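Local coordinates for protein-glutamine gamma-glutamyltransferase (Pseudomonas aeruginosa PAO1, PDB 6G49) that cross-links proteins in vitro by joining glutamine and lysine side chains through its periplasmic transglutaminase domain, and is critical for the viability of the bacterium, at residues M78-G83 and Q88-S93; E291-Q294 and G298-S301; T132-M137 and L142-P147; D232-D237 and C243-G248. All coordinates share one frame; numbering follows the deposited sequence. Where two conformers were deposited one is given.

Contact 1: residues M78-G83 and Q88-S93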
# COMPACT_ATOMS: atom_id res chain seq x y z
N MET A 78 6.42 2.50 2.71
CA MET A 78 6.82 3.52 3.67
C MET A 78 6.92 2.84 5.04
O MET A 78 5.92 2.41 5.59
CB MET A 78 5.79 4.65 3.65
CG MET A 78 5.76 5.35 2.28
SD MET A 78 4.61 6.74 2.29
CE MET A 78 4.63 7.11 0.54
N GLU A 79 8.16 2.76 5.53
CA GLU A 79 8.48 2.02 6.74
C GLU A 79 8.78 2.90 7.93
O GLU A 79 9.00 2.34 9.03
CB GLU A 79 9.67 1.09 6.45
CG GLU A 79 9.31 -0.08 5.55
CD GLU A 79 10.50 -0.83 4.98
OE1 GLU A 79 11.31 -0.17 4.34
OE2 GLU A 79 10.56 -2.06 5.19
N ARG A 80 8.88 4.20 7.77
CA ARG A 80 9.25 5.11 8.86
C ARG A 80 8.03 5.95 9.20
O ARG A 80 7.41 6.50 8.31
CB ARG A 80 10.34 6.08 8.41
CG ARG A 80 11.63 5.34 8.14
CD ARG A 80 12.69 6.31 7.71
NE ARG A 80 13.98 5.69 7.81
CZ ARG A 80 15.07 6.15 7.20
NH1 ARG A 80 14.97 7.21 6.41
NH2 ARG A 80 16.23 5.52 7.38
N PHE A 81 7.66 5.98 10.47
CA PHE A 81 6.58 6.85 10.92
C PHE A 81 7.09 7.81 11.98
O PHE A 81 7.57 7.33 13.01
CB PHE A 81 5.44 6.04 11.51
CG PHE A 81 4.28 6.90 11.94
CD1 PHE A 81 3.63 7.70 11.01
CD2 PHE A 81 3.86 6.90 13.26
CE1 PHE A 81 2.58 8.52 11.40
CE2 PHE A 81 2.81 7.71 13.64
CZ PHE A 81 2.13 8.46 12.70
N ASP A 82 6.93 9.12 11.77
CA ASP A 82 7.54 10.14 12.68
C ASP A 82 6.50 10.78 13.58
O ASP A 82 6.82 11.72 14.27
CB ASP A 82 8.33 11.20 11.93
CG ASP A 82 7.48 12.15 11.10
OD1 ASP A 82 6.26 12.02 11.14
OD2 ASP A 82 8.08 13.00 10.46
N GLY A 83 5.28 10.24 13.60
CA GLY A 83 4.19 10.78 14.36
C GLY A 83 3.25 11.64 13.53
O GLY A 83 2.14 11.93 13.99
N GLN A 88 9.43 6.61 3.09
CA GLN A 88 10.33 5.57 2.53
C GLN A 88 11.65 5.57 3.33
O GLN A 88 12.19 6.66 3.63
CB GLN A 88 10.65 5.87 1.06
CG GLN A 88 11.50 4.85 0.36
CD GLN A 88 11.70 5.19 -1.10
OE1 GLN A 88 12.12 6.30 -1.45
NE2 GLN A 88 11.30 4.24 -1.93
N ALA A 89 12.12 4.36 3.57
CA ALA A 89 13.49 4.09 4.12
C ALA A 89 14.39 3.67 2.97
O ALA A 89 13.97 3.14 1.97
CB ALA A 89 13.40 3.07 5.19
N PRO A 90 15.72 3.75 3.13
CA PRO A 90 16.62 3.11 2.17
C PRO A 90 16.45 1.60 2.09
O PRO A 90 16.18 0.95 3.08
CB PRO A 90 18.01 3.48 2.69
CG PRO A 90 17.80 4.60 3.65
CD PRO A 90 16.39 4.46 4.22
N GLN A 91 16.68 1.00 0.90
CA GLN A 91 16.46 -0.45 0.67
C GLN A 91 17.76 -1.08 0.13
O GLN A 91 18.67 -0.34 -0.33
CB GLN A 91 15.33 -0.72 -0.34
CG GLN A 91 13.97 -0.07 0.02
CD GLN A 91 13.37 -0.65 1.29
OE1 GLN A 91 13.52 -1.82 1.60
NE2 GLN A 91 12.73 0.22 2.07
N TRP A 92 17.79 -2.41 0.10
CA TRP A 92 18.85 -3.19 -0.57
C TRP A 92 18.15 -4.13 -1.56
O TRP A 92 16.96 -4.02 -1.77
CB TRP A 92 19.75 -3.93 0.45
CG TRP A 92 19.03 -4.70 1.52
CD1 TRP A 92 18.70 -6.03 1.48
CD2 TRP A 92 18.62 -4.24 2.82
NE1 TRP A 92 18.10 -6.42 2.66
CE2 TRP A 92 18.01 -5.33 3.49
CE3 TRP A 92 18.66 -2.99 3.48
CZ2 TRP A 92 17.46 -5.22 4.77
CZ3 TRP A 92 18.13 -2.89 4.75
CH2 TRP A 92 17.54 -3.98 5.37
N SER A 93 18.88 -5.05 -2.18
CA SER A 93 18.31 -5.94 -3.21
C SER A 93 17.29 -6.91 -2.60
O SER A 93 17.45 -7.40 -1.48
CB SER A 93 19.39 -6.69 -3.95
OG SER A 93 18.80 -7.51 -4.96
O HOH W 1 10.31 2.16 3.24
O HOH W 2 12.80 -2.94 4.02
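Met78 meets Gln88 at the start of the contact. Its CG lies 4.0 Å from the backbone N of Gln88. Glu79 comes next and carries the polar part. Its extended chain brings OE1 to the amide of Gln91. In the conformer of Gln91 described, one of two, Gln91 NE2 donates to Glu79 OE1 at 2.7 Å with an N-H...O angle of 159°. The donor approaches the syn side of the carboxylate, 24° out of its plane. In this conformer the Gln91 chain is bent at chi2 (-65°), which turns its amide back to Glu79, and water 2 links Glu79 OE2 to Gln91 OE1. Water 1 donates a hydrogen bond to Glu79 OE1 at 2.8 Å and accepts one from Ala89 N at 2.9 Å. The carboxylate also forms salt bridges to Arg175 and Arg262, which would be expected to offset its buried charge. Arg80 then reaches over Ala89 and Pro90. One face of its guanidinium lies against Ala89 CB and Pro90 CD, with Arg80 NH2 3.3 Å from Pro90 CD. The strand is irregular here: Glu79 and Arg80 both face Ala87 of strand 86-87. This is a classic beta bulge, placed where strand 72-81 pairs with its antiparallel neighbour.

Contact 2: residues E291-Q294 and G298-S301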
# COMPACT_ATOMS: atom_id res chain seq x y z
N GLU A 291 0.84 -4.05 4.66
CA GLU A 291 1.27 -5.47 4.74
C GLU A 291 1.93 -5.68 6.10
O GLU A 291 2.58 -4.77 6.67
CB GLU A 291 2.15 -5.89 3.56
CG GLU A 291 3.44 -5.14 3.42
CD GLU A 291 4.20 -5.46 2.14
OE1 GLU A 291 5.30 -4.92 1.96
OE2 GLU A 291 3.67 -6.22 1.32
N TYR A 292 1.75 -6.90 6.59
CA TYR A 292 2.30 -7.29 7.87
C TYR A 292 2.99 -8.65 7.71
O TYR A 292 2.66 -9.47 6.83
CB TYR A 292 1.22 -7.31 8.96
CG TYR A 292 0.18 -8.41 8.82
CD1 TYR A 292 -0.86 -8.33 7.89
CD2 TYR A 292 0.32 -9.57 9.54
CE1 TYR A 292 -1.73 -9.40 7.73
CE2 TYR A 292 -0.57 -10.63 9.39
CZ TYR A 292 -1.59 -10.54 8.48
OH TYR A 292 -2.41 -11.63 8.43
N TRP A 293 3.86 -8.93 8.67
CA TRP A 293 4.70 -10.11 8.61
C TRP A 293 4.37 -11.04 9.76
O TRP A 293 4.16 -10.62 10.90
CB TRP A 293 6.18 -9.71 8.68
CG TRP A 293 7.10 -10.88 8.49
CD1 TRP A 293 7.54 -11.42 7.31
CD2 TRP A 293 7.65 -11.69 9.55
NE1 TRP A 293 8.30 -12.54 7.58
CE2 TRP A 293 8.36 -12.73 8.93
CE3 TRP A 293 7.55 -11.65 10.94
CZ2 TRP A 293 9.04 -13.71 9.66
CZ3 TRP A 293 8.19 -12.64 11.67
CH2 TRP A 293 8.97 -13.61 11.03
N GLN A 294 4.47 -12.32 9.43
CA GLN A 294 4.44 -13.35 10.49
C GLN A 294 5.32 -14.50 10.04
O GLN A 294 5.62 -14.71 8.86
CB GLN A 294 3.00 -13.79 10.75
CG GLN A 294 2.40 -14.64 9.65
CD GLN A 294 0.91 -14.71 9.82
OE1 GLN A 294 0.15 -14.15 9.03
NE2 GLN A 294 0.50 -15.37 10.89
N GLY A 298 5.16 -15.26 5.93
CA GLY A 298 5.80 -14.09 5.43
C GLY A 298 4.85 -12.90 5.40
O GLY A 298 3.98 -12.75 6.28
N TRP A 299 5.09 -12.00 4.43
CA TRP A 299 4.29 -10.75 4.33
C TRP A 299 2.93 -11.06 3.68
O TRP A 299 2.88 -11.74 2.64
CB TRP A 299 5.02 -9.69 3.54
CG TRP A 299 6.27 -9.15 4.17
CD1 TRP A 299 7.55 -9.55 3.95
CD2 TRP A 299 6.36 -8.10 5.14
NE1 TRP A 299 8.42 -8.83 4.73
CE2 TRP A 299 7.72 -7.94 5.49
CE3 TRP A 299 5.40 -7.28 5.78
CZ2 TRP A 299 8.16 -6.91 6.33
CZ3 TRP A 299 5.85 -6.32 6.66
CH2 TRP A 299 7.20 -6.14 6.94
N LEU A 300 1.86 -10.52 4.26
CA LEU A 300 0.53 -10.57 3.69
C LEU A 300 -0.03 -9.16 3.63
O LEU A 300 0.11 -8.38 4.57
CB LEU A 300 -0.38 -11.45 4.54
CG LEU A 300 0.02 -12.95 4.62
CD1 LEU A 300 -0.89 -13.65 5.60
CD2 LEU A 300 0.00 -13.60 3.26
N SER A 301 -0.68 -8.84 2.50
CA SER A 301 -1.24 -7.52 2.31
C SER A 301 -2.70 -7.51 2.76
O SER A 301 -3.42 -8.49 2.59
CB SER A 301 -1.17 -7.11 0.86
OG SER A 301 0.18 -7.08 0.42
O HOH W 3 1.66 -12.14 7.48
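Trp293 sets its CB over one face of the Trp299 indole, 3.7 Å from the centroid of the six-membered ring and 6° off the ring normal. This is a CH-pi contact. The edge of the Trp293 ring is also turned toward that indole, and the five-membered rings meet edge-to-face with their planes at 64°. Trp293 CD1 is 3.8 Å from Trp299 NE1. At the edge of the Trp299 ring, near its plane, lies Glu291 O, 3.6 Å from Trp299 CZ3. Arg262 makes a cation-pi contact with Trp299, and Glu165 accepts bonds from both indole nitrogens, through its O for Trp293 and its OE1 for Trp299. The segments are arms of an antiparallel beta hairpin, strands 286-294 and 298-302. The first strand also carries His287 and the second leads to Asp303, both probably active-site residues. Tyr292 and Leu300 form a hydrogen-bonded pair, with Leu300 N giving to Tyr292 O at 2.9 Å. Gln294 N donates to Gly298 O at 3.2 Å. Glu291, Trp293, Trp299 and Ser301 share one face of the sheet. Glu291 CG touches Trp299 CE3, while its carboxylate pairs with Arg164, Arg74 and Arg262. On the other face, Tyr292 CG lies between the backbone N and carbonyl carbon (chi1 69°), which brings the ring to Leu300. Helix 201-214 packs there through Gln202 and Val205. Tyr292 OH is 3.8 Å from Leu300 CD1.

Contact 3: residues T132-M137 and L142-P147. With PO4 (phosphate ion), chain F.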
# COMPACT_ATOMS: atom_id res chain seq x y z
N THR A 132 16.55 -3.20 -17.45
CA THR A 132 17.83 -3.63 -16.84
C THR A 132 18.34 -2.57 -15.85
O THR A 132 19.22 -2.86 -15.04
CB THR A 132 18.85 -4.01 -17.93
OG1 THR A 132 19.16 -2.81 -18.63
CG2 THR A 132 18.32 -5.01 -18.92
N ASP A 133 17.70 -1.40 -15.80
CA ASP A 133 18.10 -0.33 -14.91
C ASP A 133 17.16 -0.30 -13.68
O ASP A 133 17.19 0.65 -12.92
CB ASP A 133 18.08 1.02 -15.61
CG ASP A 133 16.74 1.41 -16.17
OD1 ASP A 133 15.80 0.60 -16.03
OD2 ASP A 133 16.63 2.52 -16.68
N THR A 134 16.34 -1.34 -13.53
CA THR A 134 15.29 -1.38 -12.45
C THR A 134 15.46 -2.67 -11.67
O THR A 134 15.59 -3.72 -12.24
CB THR A 134 13.89 -1.25 -13.05
OG1 THR A 134 13.77 -0.03 -13.77
CG2 THR A 134 12.79 -1.25 -11.99
N ARG A 135 15.41 -2.60 -10.34
CA ARG A 135 15.61 -3.73 -9.51
C ARG A 135 14.46 -3.90 -8.51
O ARG A 135 13.98 -2.87 -8.00
CB ARG A 135 16.86 -3.48 -8.67
CG ARG A 135 17.30 -4.68 -7.85
CD ARG A 135 18.59 -4.40 -7.05
NE ARG A 135 19.81 -4.33 -7.86
CZ ARG A 135 20.63 -5.36 -8.11
NH1 ARG A 135 20.26 -6.60 -7.83
NH2 ARG A 135 21.82 -5.13 -8.64
N LEU A 136 14.08 -5.15 -8.23
CA LEU A 136 13.16 -5.45 -7.16
C LEU A 136 13.93 -5.31 -5.85
O LEU A 136 14.93 -6.02 -5.62
CB LEU A 136 12.60 -6.85 -7.33
CG LEU A 136 11.56 -7.26 -6.30
CD1 LEU A 136 10.27 -6.53 -6.54
CD2 LEU A 136 11.36 -8.77 -6.30
N MET A 137 13.48 -4.40 -5.00
CA MET A 137 14.21 -4.11 -3.75
C MET A 137 13.67 -5.00 -2.61
O MET A 137 12.73 -5.80 -2.77
CB MET A 137 14.11 -2.61 -3.42
CG MET A 137 14.53 -1.67 -4.53
SD MET A 137 16.24 -2.06 -5.12
CE MET A 137 17.11 -1.31 -3.75
N LEU A 142 9.82 -1.83 -7.06
CA LEU A 142 10.74 -1.69 -8.19
C LEU A 142 11.37 -0.29 -8.17
O LEU A 142 10.69 0.71 -8.29
CB LEU A 142 9.90 -1.88 -9.47
CG LEU A 142 9.28 -3.24 -9.69
CD1 LEU A 142 8.31 -3.16 -10.85
CD2 LEU A 142 10.35 -4.28 -9.97
N GLN A 143 12.70 -0.24 -8.01
CA GLN A 143 13.45 1.00 -7.94
C GLN A 143 14.27 1.09 -9.23
O GLN A 143 15.12 0.20 -9.49
CB GLN A 143 14.36 1.04 -6.71
CG GLN A 143 15.08 2.39 -6.52
CD GLN A 143 14.35 3.42 -5.65
OE1 GLN A 143 13.21 3.24 -5.15
NE2 GLN A 143 14.99 4.58 -5.45
N ARG A 144 14.07 2.16 -9.96
CA ARG A 144 14.82 2.51 -11.17
C ARG A 144 16.05 3.34 -10.77
O ARG A 144 16.04 4.03 -9.77
CB ARG A 144 13.92 3.30 -12.10
CG ARG A 144 14.43 3.41 -13.53
CD ARG A 144 13.32 4.01 -14.38
NE ARG A 144 13.70 4.19 -15.78
CZ ARG A 144 14.00 5.35 -16.34
NH1 ARG A 144 14.05 6.47 -15.63
NH2 ARG A 144 14.21 5.42 -17.64
N ARG A 145 17.12 3.27 -11.58
CA ARG A 145 18.34 3.98 -11.21
C ARG A 145 18.14 5.50 -11.31
O ARG A 145 18.82 6.24 -10.61
CB ARG A 145 19.55 3.44 -11.99
CG ARG A 145 20.60 2.77 -11.11
CD ARG A 145 20.14 1.58 -10.27
NE ARG A 145 19.54 1.90 -8.96
CZ ARG A 145 19.27 1.02 -7.99
NH1 ARG A 145 18.66 1.41 -6.89
NH2 ARG A 145 19.61 -0.25 -8.13
N GLN A 146 17.24 5.98 -12.17
CA GLN A 146 16.94 7.37 -12.30
C GLN A 146 15.44 7.56 -12.25
O GLN A 146 14.66 6.69 -12.69
CB GLN A 146 17.45 7.88 -13.65
CG GLN A 146 18.96 7.85 -13.71
CD GLN A 146 19.39 8.56 -14.96
OE1 GLN A 146 19.14 8.08 -16.06
NE2 GLN A 146 19.97 9.73 -14.78
N PRO A 147 14.98 8.77 -11.91
CA PRO A 147 13.56 9.05 -11.91
C PRO A 147 12.97 8.99 -13.32
O PRO A 147 13.65 9.30 -14.30
CB PRO A 147 13.43 10.48 -11.39
CG PRO A 147 14.74 10.78 -10.74
CD PRO A 147 15.78 9.92 -11.44
P PO4 F . 14.74 9.15 -18.09
O1 PO4 F . 15.73 9.39 -16.96
O2 PO4 F . 13.29 9.08 -17.63
O3 PO4 F . 14.69 10.31 -19.06
O4 PO4 F . 15.27 7.89 -18.78
O HOH W 4 13.90 1.95 -17.41
O HOH W 5 17.24 4.65 -15.20
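Arg144 and Thr134 face each other as a non-hydrogen-bonded pair in an antiparallel beta hairpin, strands 134-136 and 142-144. The Arg144 side chain runs outward from this pair. Its CB lies 3.7 Å from Thr134 OG1, and CG comes closer to the same hydroxyl at 3.5 Å. CD passes at 4.1 Å from Thr134 OG1. The chain is extended from CG to NE (chi3 179°), which carries the guanidinium past Asp133. Arg144 NE and Asp133 OD2 form a salt bridge at 3.5 Å. The oxygen is well out of the guanidinium plane, so the attraction is one of charge alone. Water 4 accepts a hydrogen bond from Arg144 NE and donates one to Asp133 OD1. Arg144 NH1 donates to Gln146 O within its own segment, and makes a weak bond to a phosphate ion, probably from the crystallisation liquor. Elsewhere in the hairpin, Arg135 and Gln143 pair through two backbone bonds. Met137 CG packs on Gln143 CB at 3.5 Å, and Leu142 CD2 touches Leu136 CD1 at 4.1 Å. Leu121 of strand 120-124 meets Thr134 and Leu142. At the tip, Arg144 NH2 bonds to phosphate O4 at 2.9 Å, with an N-H...O angle of 168°.

Contact 4: residues D232-D237 and C243-G248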
# COMPACT_ATOMS: atom_id res chain seq x y z
N ASP A 232 -4.78 8.63 17.13
CA ASP A 232 -5.88 8.58 18.14
C ASP A 232 -7.10 9.36 17.63
O ASP A 232 -8.22 8.86 17.78
CB ASP A 232 -5.40 9.23 19.45
CG ASP A 232 -4.45 8.40 20.28
OD1 ASP A 232 -4.03 7.33 19.78
OD2 ASP A 232 -4.08 8.88 21.44
N ASP A 233 -6.87 10.58 17.15
CA ASP A 233 -7.97 11.49 16.73
C ASP A 233 -8.81 10.81 15.64
O ASP A 233 -10.06 10.80 15.65
CB ASP A 233 -7.45 12.86 16.33
CG ASP A 233 -6.85 13.66 17.49
OD1 ASP A 233 -7.03 13.24 18.65
OD2 ASP A 233 -6.12 14.61 17.19
N PHE A 234 -8.13 10.21 14.66
CA PHE A 234 -8.80 9.49 13.60
C PHE A 234 -9.52 8.26 14.13
O PHE A 234 -10.69 8.05 13.82
CB PHE A 234 -7.82 9.14 12.47
CG PHE A 234 -8.38 8.12 11.52
CD1 PHE A 234 -9.38 8.46 10.60
CD2 PHE A 234 -7.88 6.83 11.48
CE1 PHE A 234 -9.90 7.50 9.73
CE2 PHE A 234 -8.39 5.87 10.61
CZ PHE A 234 -9.38 6.22 9.70
N LEU A 235 -8.87 7.38 14.90
CA LEU A 235 -9.52 6.11 15.28
C LEU A 235 -10.70 6.29 16.26
O LEU A 235 -11.54 5.44 16.28
CB LEU A 235 -8.50 5.19 15.96
CG LEU A 235 -7.49 4.56 15.02
CD1 LEU A 235 -6.44 3.77 15.82
CD2 LEU A 235 -8.20 3.66 14.01
N PHE A 236 -10.60 7.29 17.13
CA PHE A 236 -11.51 7.34 18.33
C PHE A 236 -12.39 8.60 18.33
O PHE A 236 -13.34 8.64 19.10
CB PHE A 236 -10.70 7.24 19.63
CG PHE A 236 -9.77 6.06 19.66
CD1 PHE A 236 -10.27 4.78 19.63
CD2 PHE A 236 -8.41 6.26 19.74
CE1 PHE A 236 -9.41 3.69 19.65
CE2 PHE A 236 -7.55 5.17 19.74
CZ PHE A 236 -8.05 3.90 19.68
N ASP A 237 -12.04 9.63 17.56
CA ASP A 237 -12.77 10.93 17.56
C ASP A 237 -13.48 11.15 16.23
O ASP A 237 -14.71 11.05 16.15
CB ASP A 237 -11.88 12.09 17.99
CG ASP A 237 -11.22 11.90 19.36
OD1 ASP A 237 -11.67 11.00 20.12
OD2 ASP A 237 -10.23 12.65 19.64
N CYS A 243 -7.50 7.03 2.33
CA CYS A 243 -6.80 5.72 2.49
C CYS A 243 -5.58 5.86 3.40
O CYS A 243 -5.31 4.90 4.12
CB CYS A 243 -6.38 5.11 1.17
SG CYS A 243 -5.46 6.25 0.12
N ALA A 244 -4.88 6.98 3.39
CA ALA A 244 -3.65 7.09 4.24
C ALA A 244 -3.99 7.10 5.74
O ALA A 244 -3.23 6.59 6.55
CB ALA A 244 -2.87 8.31 3.94
N HIS A 245 -5.14 7.68 6.12
CA HIS A 245 -5.62 7.59 7.50
C HIS A 245 -5.76 6.13 7.91
O HIS A 245 -5.30 5.69 9.01
CB HIS A 245 -6.97 8.31 7.72
CG HIS A 245 -6.91 9.77 7.51
ND1 HIS A 245 -6.90 10.33 6.26
CD2 HIS A 245 -6.86 10.77 8.41
CE1 HIS A 245 -6.84 11.65 6.39
NE2 HIS A 245 -6.84 11.95 7.70
N TYR A 246 -6.45 5.30 7.10
CA TYR A 246 -6.76 3.96 7.45
C TYR A 246 -5.49 3.09 7.45
O TYR A 246 -5.24 2.34 8.35
CB TYR A 246 -7.78 3.33 6.49
CG TYR A 246 -9.17 3.92 6.69
CD1 TYR A 246 -9.57 5.07 6.04
CD2 TYR A 246 -10.02 3.34 7.60
CE1 TYR A 246 -10.78 5.67 6.31
CE2 TYR A 246 -11.25 3.92 7.85
CZ TYR A 246 -11.64 5.06 7.22
OH TYR A 246 -12.88 5.59 7.52
N ALA A 247 -4.69 3.23 6.39
CA ALA A 247 -3.48 2.41 6.25
C ALA A 247 -2.47 2.75 7.37
O ALA A 247 -1.91 1.85 7.97
CB ALA A 247 -2.83 2.59 4.90
N GLY A 248 -2.24 4.04 7.58
CA GLY A 248 -1.29 4.52 8.60
C GLY A 248 -1.74 4.14 9.97
O GLY A 248 -0.96 3.60 10.78
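An aromatic cluster of Phe234, His245 and Tyr246 joins helix 230-238 to helix 243-256 of the transglutaminase-like fold. The second helix begins with Cys243, the probable nucleophile of a Cys-His-Asp triad with His287 and Asp303. Phe234 reaches across. Its CG is turned away from the backbone N (chi1 166°), and the ring lies with one face on His245 and its edge on Tyr246. His245 CB sits over that face of the Phe234 ring, 3.6 Å from its centroid and 12° off the ring normal, a CH-pi contact. The imidazole itself meets Phe234 obliquely. The edge of Phe234 points at the face of Tyr246, and the two planes stand at 86°. This is a T-shaped pair with centroids 4.8 Å apart. The contact is buried, and no hydrogen bond crosses between the segments. Tyr246 OH is bound by Ala218 O, which fixes the far end of that ring. Phe212 of helix 201-214 adds another edge-to-face pair with Tyr246 and also touches Phe234, while Phe217 meets the Phe234 ring. Along the Phe234 rim, CE2 lies 3.5 Å from the carbonyl oxygen His245 O. At its tip, Phe234 CZ stands over the Tyr246 ring, 3.5 Å from Tyr246 CE2.

Overall arrangement
Contacts 1, 2 and 3 all reach the same antiparallel sheet, while contact 4 packs two helices. Contacts 1 and 3 touch directly: Gln91 CB lies 3.8 Å from Met137 CB. The centres of these two contacts are about 17 Å apart. Contacts 1 and 2 do not touch, but Arg262 pairs with both Glu79 and Glu291 and so bridges them. Contact 4 holds Cys243, which with His287 and Asp303 probably forms the catalytic triad. The side chain of Met78 in contact 1 is about 10 Å from that of Cys243, and the side chain of Ser301 in contact 2 is about 7 Å from that of Asp303. Contact 3 is remote, its centre about 32 Å from that of contact 4.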